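Local coordinates for aminopeptidase N (Francisella tularensis subsp. tularensis, PDB 5DLL), which probably trims N-terminal residues from intracellular peptides produced by protein breakdown, acting as a zinc-dependent aminopeptidase of the M1 family, at residues S750-S755 / D761-L766; L742-W747 / H769-P774. All blocks are in the same frame, centred on the assembly; numbering follows the deposited sequence.

Contact 1: S750-S755 / D761-L766; sequences SQAQIS and DIVKGL
Ala752 and Val763 mark the closest approach of the two backbones, their CA atoms 6.1 Å apart, where the last turn of helix 741-752 and the helix 759-767 that folds back on it run in nearly opposite directions. At this point Val763 CG2 meets the backbone of its partner more than the methyl: it lies 4.0 Å from Ala752 CA and 4.4 Å from Ala752 CB. With Val763 CG1 anti to its own nitrogen (chi1 172°), CG2 is the branch left to face Ala752.

On one flank of this pair, Gln751 reaches across with an extended chain, and its flat amide end settles obliquely against the two methyls of Leu766. Leu766 CD1 is 3.7 Å from Gln751 NE2, and Leu766 CD2 is 3.9 Å from Gln751 OE1. This is van der Waals packing of a polar group on an aliphatic one; the amide nitrogen donates its hydrogen bond within its own helix, to the carbonyl oxygen of Trp747 one turn back. Ile762 CG2 touches the same amide from its OE1 side, at 4.1 Å from Gln751 OE1.

Beyond the helix end, Ile754 turns back toward Ile762. The two side chains cross at about a right angle and meet through their terminal methyls, Ile754 CD1 lying 3.8 Å from Ile762 CD1.

The contact closes a short-looped helical hairpin in the ARM-repeat region. Asn790 holds the turn through ND2, which bonds to the carbonyl oxygens of both Ala752 and Ile754. Val763 and Leu766 also pack on Leu783 of helix 777-788, while Val763 reaches Phe804 of helix 800-815.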
loop_
_atom_site.group_PDB
_atom_site.type_symbol
_atom_site.label_atom_id
_atom_site.label_comp_id
_atom_site.label_asym_id
_atom_site.label_seq_id
_atom_site.Cartn_x
_atom_site.Cartn_y
_atom_site.Cartn_z
ATOM N N SER A 750 -11.521 -12.135 -15.013
ATOM C CA SER A 750 -11.573 -13.599 -14.959
ATOM C C SER A 750 -11.406 -14.213 -16.340
ATOM O O SER A 750 -10.657 -15.178 -16.508
ATOM C CB SER A 750 -12.893 -14.075 -14.347
ATOM O OG SER A 750 -12.966 -13.742 -12.975
ATOM N N GLN A 751 -12.107 -13.652 -17.322
ATOM C CA GLN A 751 -11.983 -14.100 -18.709
ATOM C C GLN A 751 -10.572 -13.850 -19.245
ATOM O O GLN A 751 -9.976 -14.729 -19.874
ATOM C CB GLN A 751 -13.021 -13.408 -19.592
ATOM C CG GLN A 751 -14.424 -13.963 -19.431
ATOM C CD GLN A 751 -15.476 -13.066 -20.054
ATOM O OE1 GLN A 751 -16.091 -13.416 -21.062
ATOM N NE2 GLN A 751 -15.676 -11.891 -19.463
ATOM N N ALA A 752 -10.040 -12.659 -18.971
ATOM C CA ALA A 752 -8.671 -12.301 -19.355
ATOM C C ALA A 752 -7.632 -13.287 -18.829
ATOM O O ALA A 752 -6.600 -13.506 -19.467
ATOM C CB ALA A 752 -8.341 -10.895 -18.872
ATOM N N GLN A 753 -7.913 -13.876 -17.668
ATOM C CA GLN A 753 -6.990 -14.791 -16.999
ATOM C C GLN A 753 -7.171 -16.265 -17.390
ATOM O O GLN A 753 -6.484 -17.128 -16.843
ATOM C CB GLN A 753 -7.145 -14.648 -15.481
ATOM C CG GLN A 753 -6.890 -13.240 -14.950
ATOM C CD GLN A 753 -5.475 -13.025 -14.447
ATOM O OE1 GLN A 753 -4.950 -13.821 -13.667
ATOM N NE2 GLN A 753 -4.858 -11.929 -14.875
ATOM N N ILE A 754 -8.077 -16.561 -18.324
ATOM C CA ILE A 754 -8.305 -17.943 -18.773
ATOM C C ILE A 754 -7.006 -18.575 -19.262
ATOM O O ILE A 754 -6.299 -17.986 -20.079
ATOM C CB ILE A 754 -9.342 -18.016 -19.917
ATOM C CG1 ILE A 754 -10.750 -17.726 -19.388
ATOM C CG2 ILE A 754 -9.329 -19.387 -20.587
ATOM C CD1 ILE A 754 -11.746 -17.349 -20.466
ATOM N N SER A 755 -6.706 -19.771 -18.759
ATOM C CA SER A 755 -5.547 -20.542 -19.207
ATOM C C SER A 755 -5.968 -21.466 -20.337
ATOM O O SER A 755 -6.224 -22.651 -20.123
ATOM C CB SER A 755 -4.963 -21.358 -18.052
ATOM O OG SER A 755 -4.376 -20.513 -17.083
ATOM N N ASP A 761 -8.449 -14.475 -28.241
ATOM C CA ASP A 761 -9.666 -14.327 -29.046
ATOM C C ASP A 761 -10.819 -13.766 -28.223
ATOM O O ASP A 761 -11.552 -12.891 -28.680
ATOM C CB ASP A 761 -10.092 -15.676 -29.628
ATOM C CG ASP A 761 -9.106 -16.212 -30.641
ATOM O OD1 ASP A 761 -8.805 -15.488 -31.616
ATOM O OD2 ASP A 761 -8.640 -17.358 -30.461
ATOM N N ILE A 762 -10.969 -14.283 -27.006
ATOM C CA ILE A 762 -12.054 -13.879 -26.119
ATOM C C ILE A 762 -11.888 -12.421 -25.710
ATOM O O ILE A 762 -12.853 -11.658 -25.727
ATOM C CB ILE A 762 -12.131 -14.783 -24.865
ATOM C CG1 ILE A 762 -12.530 -16.209 -25.262
ATOM C CG2 ILE A 762 -13.143 -14.244 -23.857
ATOM C CD1 ILE A 762 -12.108 -17.260 -24.259
ATOM N N VAL A 763 -10.662 -12.046 -25.357
ATOM C CA VAL A 763 -10.345 -10.668 -24.961
ATOM C C VAL A 763 -10.613 -9.675 -26.103
ATOM O O VAL A 763 -11.056 -8.545 -25.857
ATOM C CB VAL A 763 -8.879 -10.549 -24.480
ATOM C CG1 VAL A 763 -8.486 -9.095 -24.258
ATOM C CG2 VAL A 763 -8.676 -11.345 -23.198
ATOM N N LYS A 764 -10.353 -10.104 -27.339
ATOM C CA LYS A 764 -10.628 -9.285 -28.525
ATOM C C LYS A 764 -12.124 -9.120 -28.780
ATOM O O LYS A 764 -12.561 -8.073 -29.246
ATOM C CB LYS A 764 -9.958 -9.881 -29.767
ATOM C CG LYS A 764 -8.454 -9.688 -29.794
ATOM C CD LYS A 764 -7.810 -10.498 -30.905
ATOM C CE LYS A 764 -6.368 -10.069 -31.120
ATOM N NZ LYS A 764 -5.718 -10.821 -32.226
ATOM N N GLY A 765 -12.898 -10.162 -28.493
ATOM C CA GLY A 765 -14.353 -10.079 -28.566
ATOM C C GLY A 765 -14.913 -9.196 -27.466
ATOM O O GLY A 765 -15.982 -8.601 -27.621
ATOM N N LEU A 766 -14.184 -9.114 -26.353
ATOM C CA LEU A 766 -14.604 -8.317 -25.203
ATOM C C LEU A 766 -14.423 -6.809 -25.391
ATOM O O LEU A 766 -15.193 -6.033 -24.827
ATOM C CB LEU A 766 -13.888 -8.778 -23.923
ATOM C CG LEU A 766 -14.402 -10.083 -23.302
ATOM C CD1 LEU A 766 -13.519 -10.505 -22.135
ATOM C CD2 LEU A 766 -15.856 -9.952 -22.863
#

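Contact 2: L742-W747 / H769-P774; sequences LVVNKW and HPAYNP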
loop_
_atom_site.group_PDB
_atom_site.type_symbol
_atom_site.label_atom_id
_atom_site.label_comp_id
_atom_site.label_asym_id
_atom_site.label_seq_id
_atom_site.Cartn_x
_atom_site.Cartn_y
_atom_site.Cartn_z
ATOM N N LEU A 742 -18.589 -2.870 -10.702
ATOM C CA LEU A 742 -17.422 -3.418 -10.002
ATOM C C LEU A 742 -17.280 -4.915 -10.267
ATOM O O LEU A 742 -16.169 -5.420 -10.427
ATOM C CB LEU A 742 -17.515 -3.164 -8.490
ATOM C CG LEU A 742 -17.095 -1.781 -7.974
ATOM C CD1 LEU A 742 -17.957 -0.660 -8.541
ATOM C CD2 LEU A 742 -17.135 -1.753 -6.453
ATOM N N VAL A 743 -18.416 -5.605 -10.327
ATOM C CA VAL A 743 -18.464 -7.052 -10.537
ATOM C C VAL A 743 -18.234 -7.424 -12.008
ATOM O O VAL A 743 -17.660 -8.476 -12.303
ATOM C CB VAL A 743 -19.817 -7.629 -10.054
ATOM C CG1 VAL A 743 -19.876 -9.141 -10.254
ATOM C CG2 VAL A 743 -20.049 -7.268 -8.592
ATOM N N VAL A 744 -18.685 -6.566 -12.924
ATOM C CA VAL A 744 -18.436 -6.765 -14.357
ATOM C C VAL A 744 -16.935 -6.694 -14.643
ATOM O O VAL A 744 -16.423 -7.432 -15.479
ATOM C CB VAL A 744 -19.181 -5.729 -15.238
ATOM C CG1 VAL A 744 -18.813 -5.900 -16.707
ATOM C CG2 VAL A 744 -20.689 -5.851 -15.070
ATOM N N ASN A 745 -16.235 -5.804 -13.945
ATOM C CA ASN A 745 -14.777 -5.726 -14.049
ATOM C C ASN A 745 -14.116 -7.064 -13.719
ATOM O O ASN A 745 -13.217 -7.515 -14.430
ATOM C CB ASN A 745 -14.228 -4.626 -13.130
ATOM C CG ASN A 745 -14.569 -3.228 -13.620
ATOM O OD1 ASN A 745 -15.244 -3.056 -14.638
ATOM N ND2 ASN A 745 -14.097 -2.217 -12.894
ATOM N N LYS A 746 -14.587 -7.701 -12.650
ATOM C CA LYS A 746 -14.092 -9.016 -12.252
ATOM C C LYS A 746 -14.450 -10.077 -13.297
ATOM O O LYS A 746 -13.697 -11.027 -13.514
ATOM C CB LYS A 746 -14.653 -9.402 -10.881
ATOM C CG LYS A 746 -14.264 -8.436 -9.768
ATOM C CD LYS A 746 -14.603 -8.975 -8.388
ATOM C CE LYS A 746 -14.069 -8.059 -7.298
ATOM N NZ LYS A 746 -13.934 -8.763 -5.994
ATOM N N TRP A 747 -15.604 -9.907 -13.937
ATOM C CA TRP A 747 -16.021 -10.769 -15.040
ATOM C C TRP A 747 -15.034 -10.685 -16.211
ATOM O O TRP A 747 -14.675 -11.704 -16.811
ATOM C CB TRP A 747 -17.431 -10.382 -15.480
ATOM C CG TRP A 747 -18.003 -11.205 -16.585
ATOM C CD1 TRP A 747 -18.386 -12.517 -16.527
ATOM C CD2 TRP A 747 -18.295 -10.759 -17.910
ATOM N NE1 TRP A 747 -18.885 -12.919 -17.743
ATOM C CE2 TRP A 747 -18.842 -11.858 -18.610
ATOM C CE3 TRP A 747 -18.139 -9.537 -18.581
ATOM C CZ2 TRP A 747 -19.234 -11.771 -19.949
ATOM C CZ3 TRP A 747 -18.530 -9.452 -19.905
ATOM C CH2 TRP A 747 -19.070 -10.565 -20.577
ATOM N N HIS A 769 -17.501 -5.513 -26.769
ATOM C CA HIS A 769 -18.640 -5.761 -25.882
ATOM C C HIS A 769 -18.990 -4.484 -25.105
ATOM O O HIS A 769 -18.089 -3.754 -24.687
ATOM C CB HIS A 769 -18.269 -6.892 -24.912
ATOM C CG HIS A 769 -19.429 -7.721 -24.459
ATOM N ND1 HIS A 769 -19.967 -7.624 -23.194
ATOM C CD2 HIS A 769 -20.147 -8.673 -25.101
ATOM C CE1 HIS A 769 -20.969 -8.475 -23.077
ATOM N NE2 HIS A 769 -21.099 -9.125 -24.220
ATOM N N PRO A 770 -20.297 -4.208 -24.899
ATOM C CA PRO A 770 -20.694 -2.967 -24.218
ATOM C C PRO A 770 -20.241 -2.912 -22.757
ATOM O O PRO A 770 -20.150 -1.825 -22.182
ATOM C CB PRO A 770 -22.223 -2.999 -24.298
ATOM C CG PRO A 770 -22.555 -4.450 -24.342
ATOM C CD PRO A 770 -21.464 -5.070 -25.169
ATOM N N ALA A 771 -19.979 -4.081 -22.171
ATOM C CA ALA A 771 -19.359 -4.185 -20.850
ATOM C C ALA A 771 -17.961 -3.563 -20.805
ATOM O O ALA A 771 -17.515 -3.129 -19.744
ATOM C CB ALA A 771 -19.285 -5.639 -20.417
ATOM N N TYR A 772 -17.269 -3.545 -21.944
ATOM C CA TYR A 772 -15.986 -2.859 -22.057
ATOM C C TYR A 772 -16.169 -1.430 -22.553
ATOM O O TYR A 772 -17.115 -1.121 -23.279
ATOM C CB TYR A 772 -15.055 -3.616 -23.005
ATOM C CG TYR A 772 -13.635 -3.074 -23.060
ATOM C CD1 TYR A 772 -12.750 -3.266 -22.002
ATOM C CD2 TYR A 772 -13.176 -2.377 -24.176
ATOM C CE1 TYR A 772 -11.455 -2.776 -22.050
ATOM C CE2 TYR A 772 -11.879 -1.889 -24.235
ATOM C CZ TYR A 772 -11.022 -2.090 -23.169
ATOM O OH TYR A 772 -9.735 -1.600 -23.225
ATOM N N ASN A 773 -15.249 -0.569 -22.126
ATOM C CA ASN A 773 -15.153 0.807 -22.589
ATOM C C ASN A 773 -13.711 1.272 -22.358
ATOM O O ASN A 773 -13.266 1.341 -21.210
ATOM C CB ASN A 773 -16.132 1.706 -21.831
ATOM C CG ASN A 773 -16.353 3.039 -22.516
ATOM O OD1 ASN A 773 -15.408 3.698 -22.956
ATOM N ND2 ASN A 773 -17.611 3.449 -22.608
ATOM N N PRO A 774 -12.975 1.581 -23.441
ATOM C CA PRO A 774 -11.565 1.970 -23.308
ATOM C C PRO A 774 -11.341 3.355 -22.693
ATOM O O PRO A 774 -10.208 3.684 -22.334
ATOM C CB PRO A 774 -11.056 1.943 -24.753
ATOM C CG PRO A 774 -12.262 2.224 -25.579
ATOM C CD PRO A 774 -13.427 1.622 -24.845
#
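His769 comes first along the loop, and its imidazole comes up to the benzo part of the Trp747 indole, His769 CE1 lying 3.8 Å from Trp747 CH2. The rings are neither stacked nor edge-to-face: their planes make 47°, and the centroid of the imidazole is 5.5 Å from that of the six-membered indole ring. His769 also opens a type I beta turn that runs to Tyr772, closed by a 2.9 Å hydrogen bond from Tyr772 N to His769 O; Pro770, its second residue, sets CD over one face of the imidazole, offset toward the rim.

That turn directs Ala771 at the helix, and its single methyl fits between two side chains one turn apart. Ala771 CB is 3.7 Å from Val744 CG1 and 3.9 Å from Trp747 CZ3. In Trp747, CG anti to the backbone nitrogen (chi1 -179°) carries the indole toward the loop, and chi2 of 69° turns its benzo end to it.

Between the two segments the adhesion is apolar and aromatic, without a polar link; the indole NE1 bonds to the carbonyl oxygen of Ile730, and this bond to helix 723-736 would limit how far the ring can swing.

In the fold
The two contacts share helix 741-752, contact 2 on its first half and contact 1 at its C-terminal end, with centres 12 Å apart. Along the chain contact 1 is nested within contact 2: helix 741-752 leads through a short connection into helix 759-767, and the loop leaving that second helix returns alongside the start of the first. The two patches join directly where Leu766 CD2 packs 4.0 Å from Trp747 CH2. Both belong to the C-terminal helical-repeat region, away from the zinc site. The shared helix also touches the catalytic domain, because Lys746 forms a salt bridge with Asp299 on helix 297-312, the helix that carries the zinc ligand His309.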